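PDB 2XFE: carbohydrate binding module from Escherichia coli, which probably binds xylan and also binds galactose-containing sugars, one of its two calcium ions being ligated directly by the carbohydrate. Local coordinates for residues S80-V85 with E98-N103. Residues are numbered along the deposited sequence; the frame is centred on the assembly and turned at random.
Sequences SVNTGV and EWLHCN. With CA (calcium ion), chain D; CA (calcium ion), chain C; GAL (beta-D-galactopyranose), chain B; GAL (beta-D-galactopyranose), chain E.
Gly84 O takes the backbone N of Cys102 in a nearly straight hydrogen bond of 2.8 Å, and the N of His101 bonds weakly to the same oxygen. Next to this grip, Asn82 builds an Asx turn: its OD1 accepts from Gly84 N almost in line with the side-chain C=O, and from Val85 N, 2.8 Å from OD1 and above the carbonyl plane. The other half of the amide crosses to the short strand 99-100 of this calcium-dependent beta-sheet module, where ND2 donates to Trp99 O at 3.0 Å. That oxygen lies close to the amide plane of Asn82, although the nitrogen stands above the carbonyl plane of Trp99. With CG anti to its own N (chi1 -180°), Asn82 reaches over to strand 99-100, and these three bonds help to fix the rotation of the amide. A leucine in its place would probably leave the NH groups of Gly84 and Val85 without their shared acceptor, and the turn freer to shift.

Around these bonds the packing is close. Leu100 CD2 reaches the amide OD1 of Asn82 and also lies 3.6 Å from Gly84 CA, on the side where a side chain would point; a beta carbon there would clash with this methyl and with Cys102 O. Val85 CB sits against Trp99 O, and the edge of the His101 ring meets the Val85 backbone. The contact thus ties the 80-85 loop to the sugar site: His101 O binds the calcium ion that also holds the sugar, at 2.4 Å, together with Asp56, Asp61 and Arg60 O, while Cys102 is disulfide-bonded to Cys91. O2 and O3 of one galactose and a water also bind that ion, and O3 of the second galactose lies over a face of the His101 ring, 3.5 Å from ND1.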
ATOM      1  N   SER A  80      -0.202  -9.335   7.516  1.00 10.98           N
ATOM      2  CA  SER A  80      -1.398 -10.138   7.718  1.00 13.47           C
ATOM      3  C   SER A  80      -2.703  -9.408   7.416  1.00 10.66           C
ATOM      4  O   SER A  80      -3.692 -10.057   7.057  1.00 11.88           O
ATOM      5  CB  SER A  80      -1.390 -10.800   9.113  1.00 13.39           C
ATOM      6  OG  SER A  80      -1.582  -9.788  10.066  1.00 17.73           O
ATOM      7  N   VAL A  81      -2.721  -8.098   7.458  1.00 10.07           N
ATOM      8  CA  VAL A  81      -3.930  -7.398   7.150  1.00  8.24           C
ATOM      9  C   VAL A  81      -3.844  -6.767   5.777  1.00  7.76           C
ATOM     10  O   VAL A  81      -3.022  -5.893   5.529  1.00  7.92           O
ATOM     11  CB  VAL A  81      -4.266  -6.318   8.199  1.00  7.79           C
ATOM     12  CG1 VAL A  81      -5.460  -5.504   7.720  1.00  8.55           C
ATOM     13  CG2 VAL A  81      -4.484  -6.963   9.579  1.00 11.50           C
ATOM     14  N   ASN A  82      -4.708  -7.227   4.899  1.00  8.20           N
ATOM     15  CA  ASN A  82      -4.826  -6.686   3.567  1.00  8.27           C
ATOM     16  C   ASN A  82      -6.318  -6.665   3.272  1.00  8.37           C
ATOM     17  O   ASN A  82      -6.938  -7.723   3.092  1.00  9.66           O
ATOM     18  CB  ASN A  82      -4.092  -7.565   2.588  1.00  9.07           C
ATOM     19  CG  ASN A  82      -4.184  -7.031   1.139  1.00  7.79           C
ATOM     20  OD1 ASN A  82      -5.193  -6.416   0.772  1.00  7.51           O
ATOM     21  ND2 ASN A  82      -3.115  -7.252   0.323  1.00  5.38           N
ATOM     22  N   THR A  83      -6.905  -5.476   3.219  1.00  7.34           N
ATOM     23  CA  THR A  83      -8.354  -5.333   3.063  1.00  8.18           C
ATOM     24  C   THR A  83      -8.784  -5.127   1.610  1.00  8.81           C
ATOM     25  O   THR A  83      -9.965  -4.997   1.333  1.00  8.18           O
ATOM     26  CB  THR A  83      -8.917  -4.191   3.954  1.00  8.35           C
ATOM     27  OG1 THR A  83      -8.468  -2.920   3.456  1.00  6.46           O
ATOM     28  CG2 THR A  83      -8.456  -4.367   5.396  1.00  8.71           C
ATOM     29  N   GLY A  84      -7.825  -5.137   0.685  1.00  7.92           N
ATOM     30  CA  GLY A  84      -8.135  -4.912  -0.708  1.00  8.59           C
ATOM     31  C   GLY A  84      -7.855  -6.059  -1.652  1.00  7.95           C
ATOM     32  O   GLY A  84      -8.365  -6.077  -2.742  1.00  8.55           O
ATOM     33  N   VAL A  85      -7.116  -7.069  -1.223  1.00  8.16           N
ATOM     34  CA  VAL A  85      -6.834  -8.186  -2.087  1.00  7.98           C
ATOM     35  C   VAL A  85      -8.114  -8.992  -2.441  1.00  8.72           C
ATOM     36  O   VAL A  85      -8.932  -9.298  -1.578  1.00  8.66           O
ATOM     37  CB  VAL A  85      -5.796  -9.112  -1.419  1.00  7.53           C
ATOM     38  CG1 VAL A  85      -6.308  -9.654  -0.081  1.00  5.90           C
ATOM     39  CG2 VAL A  85      -5.370 -10.255  -2.374  1.00 10.61           C
ATOM     40  N   GLU A  98       0.684  -8.984  -2.013  1.00  5.39           N
ATOM     41  CA  GLU A  98       1.117  -7.709  -2.544  1.00  5.64           C
ATOM     42  C   GLU A  98       0.001  -6.871  -3.153  1.00  5.42           C
ATOM     43  O   GLU A  98       0.185  -5.681  -3.426  1.00  6.38           O
ATOM     44  CB  GLU A  98       2.156  -7.968  -3.651  1.00  5.46           C
ATOM     45  CG  GLU A  98       3.428  -8.573  -3.130  1.00  5.87           C
ATOM     46  CD  GLU A  98       4.550  -8.598  -4.153  1.00  9.11           C
ATOM     47  OE1 GLU A  98       4.340  -8.826  -5.366  1.00 10.52           O
ATOM     48  OE2 GLU A  98       5.688  -8.407  -3.792  1.00  6.73           O
ATOM     49  N   TRP A  99      -1.125  -7.533  -3.491  1.00  5.59           N
ATOM     50  CA  TRP A  99      -2.176  -6.951  -4.338  1.00  5.57           C
ATOM     51  C   TRP A  99      -3.280  -6.259  -3.563  1.00  8.00           C
ATOM     52  O   TRP A  99      -3.744  -6.754  -2.518  1.00  6.86           O
ATOM     53  CB  TRP A  99      -2.725  -8.014  -5.291  1.00  6.09           C
ATOM     54  CG  TRP A  99      -1.751  -8.345  -6.380  1.00  6.30           C
ATOM     55  CD1 TRP A  99      -0.807  -9.301  -6.327  1.00  8.19           C
ATOM     56  CD2 TRP A  99      -1.541  -7.646  -7.629  1.00  6.05           C
ATOM     57  NE1 TRP A  99      -0.032  -9.270  -7.446  1.00  7.13           N
ATOM     58  CE2 TRP A  99      -0.489  -8.290  -8.285  1.00  6.20           C
ATOM     59  CE3 TRP A  99      -2.187  -6.604  -8.280  1.00  5.80           C
ATOM     60  CZ2 TRP A  99      -0.022  -7.862  -9.520  1.00  7.98           C
ATOM     61  CZ3 TRP A  99      -1.718  -6.194  -9.493  1.00  6.41           C
ATOM     62  CH2 TRP A  99      -0.698  -6.825 -10.118  1.00  8.29           C
ATOM     63  N   LEU A 100      -3.688  -5.089  -4.060  1.00  4.55           N
ATOM     64  CA  LEU A 100      -4.920  -4.471  -3.670  1.00  5.57           C
ATOM     65  C   LEU A 100      -5.752  -4.360  -4.954  1.00  5.16           C
ATOM     66  O   LEU A 100      -5.521  -3.478  -5.769  1.00  5.94           O
ATOM     67  CB  LEU A 100      -4.688  -3.091  -3.085  1.00  4.44           C
ATOM     68  CG  LEU A 100      -3.902  -3.111  -1.775  1.00  8.93           C
ATOM     69  CD1 LEU A 100      -3.384  -1.769  -1.318  1.00 10.56           C
ATOM     70  CD2 LEU A 100      -4.835  -3.571  -0.678  1.00 11.27           C
ATOM     71  N   HIS A 101      -6.687  -5.292  -5.109  1.00  6.17           N
ATOM     72  CA  HIS A 101      -7.630  -5.349  -6.279  1.00  6.36           C
ATOM     73  C   HIS A 101      -8.840  -4.459  -6.046  1.00  7.30           C
ATOM     74  O   HIS A 101      -9.315  -3.792  -6.961  1.00  7.70           O
ATOM     75  CB  HIS A 101      -8.120  -6.773  -6.571  1.00  7.16           C
ATOM     76  CG  HIS A 101      -7.030  -7.764  -6.770  1.00  5.75           C
ATOM     77  ND1 HIS A 101      -6.356  -7.909  -7.963  1.00 11.55           N
ATOM     78  CD2 HIS A 101      -6.474  -8.644  -5.908  1.00  3.03           C
ATOM     79  CE1 HIS A 101      -5.430  -8.835  -7.835  1.00  5.93           C
ATOM     80  NE2 HIS A 101      -5.507  -9.319  -6.599  1.00 11.55           N
ATOM     81  N   CYS A 102      -9.357  -4.446  -4.833  1.00  7.07           N
ATOM     82  CA  CYS A 102     -10.420  -3.539  -4.422  1.00  8.24           C
ATOM     83  C   CYS A 102      -9.870  -2.415  -3.543  1.00  7.78           C
ATOM     84  O   CYS A 102      -8.727  -2.495  -3.045  1.00  8.34           O
ATOM     85  CB  CYS A 102     -11.413  -4.350  -3.584  1.00  7.64           C
ATOM     86  SG  CYS A 102     -11.915  -5.969  -4.340  1.00 11.73           S
ATOM     87  N   ASN A 103     -10.676  -1.371  -3.315  1.00  8.02           N
ATOM     88  CA  ASN A 103     -10.261  -0.345  -2.354  1.00  7.74           C
ATOM     89  C   ASN A 103      -9.998  -0.977  -1.000  1.00  8.63           C
ATOM     90  O   ASN A 103     -10.723  -1.876  -0.587  1.00  7.69           O
ATOM     91  CB  ASN A 103     -11.321   0.747  -2.189  1.00  9.04           C
ATOM     92  CG  ASN A 103     -11.387   1.691  -3.387  1.00  8.88           C
ATOM     93  OD1 ASN A 103     -10.365   1.983  -4.037  1.00  7.77           O
ATOM     94  ND2 ASN A 103     -12.614   2.165  -3.672  1.00 12.08           N
TER
HETATM   95 CA    CA D1114       7.376  -8.235  -2.117  1.00  8.35          CA
HETATM   96 CA    CA C1113      -9.579  -3.453  -9.269  1.00  6.48          CA
HETATM   97  C1  GAL B   2     -12.144  -7.578  -9.132  1.00  8.78           C
HETATM   98  C2  GAL B   2     -11.595  -6.126  -9.179  1.00  6.23           C
HETATM   99  C3  GAL B   2     -12.248  -5.073  -8.303  1.00  6.70           C
HETATM  100  C4  GAL B   2     -13.775  -5.270  -8.205  1.00 11.15           C
HETATM  101  C5  GAL B   2     -14.120  -6.777  -8.038  1.00 12.00           C
HETATM  102  C6  GAL B   2     -15.652  -6.972  -8.078  1.00 15.26           C
HETATM  103  O2  GAL B   2     -10.190  -5.934  -9.277  1.00  6.33           O
HETATM  104  O3  GAL B   2     -11.881  -3.786  -8.804  1.00  8.13           O
HETATM  105  O4  GAL B   2     -14.476  -4.784  -9.349  1.00 11.07           O
HETATM  106  O5  GAL B   2     -13.528  -7.732  -8.911  1.00  9.74           O
HETATM  107  O6  GAL B   2     -15.955  -8.142  -7.409  1.00 18.89           O
HETATM  108  C1  GAL E   1     -10.773 -11.486 -11.930  1.00 13.98           C
HETATM  109  C2  GAL E   1      -9.805 -10.533 -11.293  1.00 10.21           C
HETATM  110  C3  GAL E   1     -10.088 -10.379  -9.801  1.00  8.51           C
HETATM  111  C4  GAL E   1     -11.483  -9.874  -9.549  1.00 10.73           C
HETATM  112  C5  GAL E   1     -12.411 -10.761 -10.390  1.00 11.51           C
HETATM  113  C6  GAL E   1     -13.867 -10.402 -10.242  1.00 19.48           C
HETATM  114  O1  GAL E   1     -10.374 -11.622 -13.315  1.00 19.30           O
HETATM  115  O2  GAL E   1      -8.560 -11.097 -11.445  1.00 11.68           O
HETATM  116  O3  GAL E   1      -9.186  -9.489  -9.263  1.00  8.19           O
HETATM  117  O4  GAL E   1     -11.501  -8.502 -10.001  1.00 10.94           O
HETATM  118  O5  GAL E   1     -12.026 -10.851 -11.767  1.00 14.17           O
HETATM  119  O6  GAL E   1     -14.563 -11.226 -11.171  1.00 26.53           O
HETATM  120  O   HOH W   1     -10.194  -3.613 -11.507  1.00 11.10           O
HETATM  121  O   HOH W   2       9.129  -9.505  -3.044  1.00 10.55           O